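Local atomic coordinates of imelysin-like protein (Psychrobacter arcticus, PDB entry 3PF0), a protein that is of unknown function but belongs to the imelysin-like (peptidase M75) family and has been proposed to act as a metalloendopeptidase. Residues Leu237-Lys242 / Asn339-Ile344. Numbering follows the deposited sequence.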
loop_
_atom_site.group_PDB
_atom_site.type_symbol
_atom_site.label_atom_id
_atom_site.label_comp_id
_atom_site.label_asym_id
_atom_site.label_seq_id
_atom_site.Cartn_x
_atom_site.Cartn_y
_atom_site.Cartn_z
ATOM N N LEU A 237 5.428 1.771 -7.104
ATOM C CA LEU A 237 4.333 2.258 -6.255
ATOM C C LEU A 237 3.497 3.318 -6.992
ATOM O O LEU A 237 2.274 3.200 -7.034
ATOM C CB LEU A 237 4.878 2.829 -4.919
ATOM C CG LEU A 237 3.841 3.405 -3.932
ATOM C CD1 LEU A 237 2.984 2.305 -3.308
ATOM C CD2 LEU A 237 4.513 4.193 -2.841
ATOM N N VAL A 238 4.156 4.330 -7.577
ATOM C CA VAL A 238 3.492 5.428 -8.283
ATOM C C VAL A 238 3.053 4.971 -9.705
ATOM O O VAL A 238 2.018 5.446 -10.183
ATOM C CB VAL A 238 4.353 6.729 -8.266
ATOM C CG1 VAL A 238 5.778 6.486 -8.737
ATOM C CG2 VAL A 238 3.699 7.889 -9.024
ATOM N N GLU A 239 3.801 4.046 -10.352
ATOM C CA GLU A 239 3.432 3.564 -11.686
ATOM C C GLU A 239 2.141 2.735 -11.628
ATOM O O GLU A 239 1.228 3.012 -12.402
ATOM C CB GLU A 239 4.576 2.775 -12.341
ATOM C CG GLU A 239 5.115 3.466 -13.585
ATOM C CD GLU A 239 6.476 3.041 -14.105
ATOM O OE1 GLU A 239 6.996 1.988 -13.669
ATOM O OE2 GLU A 239 7.020 3.766 -14.969
ATOM N N THR A 240 2.043 1.756 -10.689
ATOM C CA THR A 240 0.844 0.918 -10.533
ATOM C C THR A 240 -0.329 1.761 -10.015
ATOM O O THR A 240 -1.472 1.466 -10.339
ATOM C CB THR A 240 1.096 -0.307 -9.631
ATOM O OG1 THR A 240 1.469 0.122 -8.319
ATOM C CG2 THR A 240 2.134 -1.270 -10.207
HETATM N N MSE A 241 -0.043 2.815 -9.240
HETATM C CA MSE A 241 -1.051 3.733 -8.734
HETATM C C MSE A 241 -1.675 4.545 -9.885
HETATM O O MSE A 241 -2.898 4.557 -10.003
HETATM C CB MSE A 241 -0.439 4.649 -7.670
HETATM C CG MSE A 241 -1.279 5.851 -7.315
HETATM SE SE MSE A 241 -0.752 6.539 -5.579
HETATM C CE MSE A 241 1.071 7.152 -5.950
ATOM N N LYS A 242 -0.865 5.217 -10.724
ATOM C CA LYS A 242 -1.432 6.017 -11.813
ATOM C C LYS A 242 -2.144 5.144 -12.884
ATOM O O LYS A 242 -3.150 5.583 -13.439
ATOM C CB LYS A 242 -0.381 6.947 -12.463
ATOM C CG LYS A 242 0.728 6.279 -13.273
ATOM C CD LYS A 242 1.670 7.333 -13.851
ATOM C CE LYS A 242 2.554 6.815 -14.957
ATOM N NZ LYS A 242 1.785 6.565 -16.201
ATOM N N ASN A 339 4.081 13.023 -14.042
ATOM C CA ASN A 339 5.230 13.910 -13.869
ATOM C C ASN A 339 6.170 13.384 -12.751
ATOM O O ASN A 339 7.383 13.534 -12.872
ATOM C CB ASN A 339 4.785 15.345 -13.584
ATOM C CG ASN A 339 5.937 16.310 -13.455
ATOM O OD1 ASN A 339 6.791 16.416 -14.343
ATOM N ND2 ASN A 339 6.014 17.002 -12.324
ATOM N N ILE A 340 5.620 12.740 -11.700
ATOM C CA ILE A 340 6.420 12.158 -10.612
ATOM C C ILE A 340 7.208 10.939 -11.156
ATOM O O ILE A 340 8.401 10.831 -10.883
ATOM C CB ILE A 340 5.568 11.814 -9.349
ATOM C CG1 ILE A 340 5.081 13.106 -8.651
ATOM C CG2 ILE A 340 6.351 10.921 -8.365
ATOM C CD1 ILE A 340 4.038 12.923 -7.564
ATOM N N THR A 341 6.562 10.061 -11.949
ATOM C CA THR A 341 7.227 8.886 -12.550
ATOM C C THR A 341 8.328 9.358 -13.499
ATOM O O THR A 341 9.409 8.766 -13.517
ATOM C CB THR A 341 6.238 7.947 -13.270
ATOM O OG1 THR A 341 5.452 8.700 -14.177
ATOM C CG2 THR A 341 5.324 7.226 -12.330
ATOM N N ARG A 342 8.065 10.455 -14.243
ATOM C CA ARG A 342 9.013 11.077 -15.167
ATOM C C ARG A 342 10.263 11.517 -14.413
ATOM O O ARG A 342 11.374 11.167 -14.815
ATOM C CB ARG A 342 8.362 12.273 -15.882
ATOM C CG ARG A 342 9.221 12.879 -16.995
ATOM C CD ARG A 342 8.664 14.196 -17.526
ATOM N NE ARG A 342 8.660 15.256 -16.512
ATOM C CZ ARG A 342 9.710 16.013 -16.202
ATOM N NH1 ARG A 342 10.873 15.836 -16.820
ATOM N NH2 ARG A 342 9.608 16.947 -15.265
ATOM N N LEU A 343 10.075 12.246 -13.297
ATOM C CA LEU A 343 11.159 12.743 -12.462
ATOM C C LEU A 343 11.962 11.597 -11.835
ATOM O O LEU A 343 13.180 11.719 -11.732
ATOM C CB LEU A 343 10.628 13.682 -11.366
ATOM C CG LEU A 343 10.144 15.074 -11.807
ATOM C CD1 LEU A 343 9.425 15.767 -10.683
ATOM C CD2 LEU A 343 11.291 15.952 -12.298
ATOM N N ILE A 344 11.306 10.485 -11.447
ATOM C CA ILE A 344 12.010 9.350 -10.840
ATOM C C ILE A 344 12.897 8.641 -11.894
ATOM O O ILE A 344 14.082 8.408 -11.637
ATOM C CB ILE A 344 11.042 8.363 -10.118
ATOM C CG1 ILE A 344 10.337 9.058 -8.928
ATOM C CG2 ILE A 344 11.792 7.097 -9.642
ATOM C CD1 ILE A 344 9.156 8.270 -8.284
#
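With chi1 at 51°, Val-238 sets CG1 between its own backbone N and carbonyl carbon and CG2 anti to that N, while Thr-341 holds CG2 anti to its carbonyl carbon; the threonine methyl thereby comes up against both valine branches. Thr-341 CG2 lies 3.7 Å from Val-238 CG1 and equally close to Val-238 CG2. Each valine methyl then has a second neighbour one turn or less along helix 327-351: CG1 lies 3.8 Å from Ile-344 CD1, the two side chains running past each other in opposite directions, and CG2 meets Ile-340 CG2 at 4.1 Å. Valine suits this place because its short, forked side chain serves three partners at once between helices 225-250 and 327-351, roughly antiparallel here (152°), whose local axes pass 9.6 Å apart. Cutting the side chain back to an alanine here removes both methyls and is likely to open a gap facing Thr-341 CG2 and leave Ile-340 CG2 and Ile-344 CD1 without these neighbours.

Thr-341 is small enough for the close approach, with its CA 6.6 Å from that of Glu-239, and its two branches divide the work. The hydroxyl bonds back to the carbonyl of Thr-338 in its own helix, while the methyl faces across. Lys-242 brings CD and CE up to Thr-341, CE passing 3.5 Å from OG1, and Glu-239 adds only its CG. Leu-279 and Met-283 of helix 268-283 pack on Ile-340 and Ile-344, respectively, so three helices of this all-helical protein meet here.

The two segments thus join by apolar contacts without a hydrogen bond, whereas polar links from Lys-242, weakly to the Tyr-334 hydroxyl, and from Glu-239, in the conformer described, to Lys-345 as a salt bridge, tie the same helices just beyond 339-344.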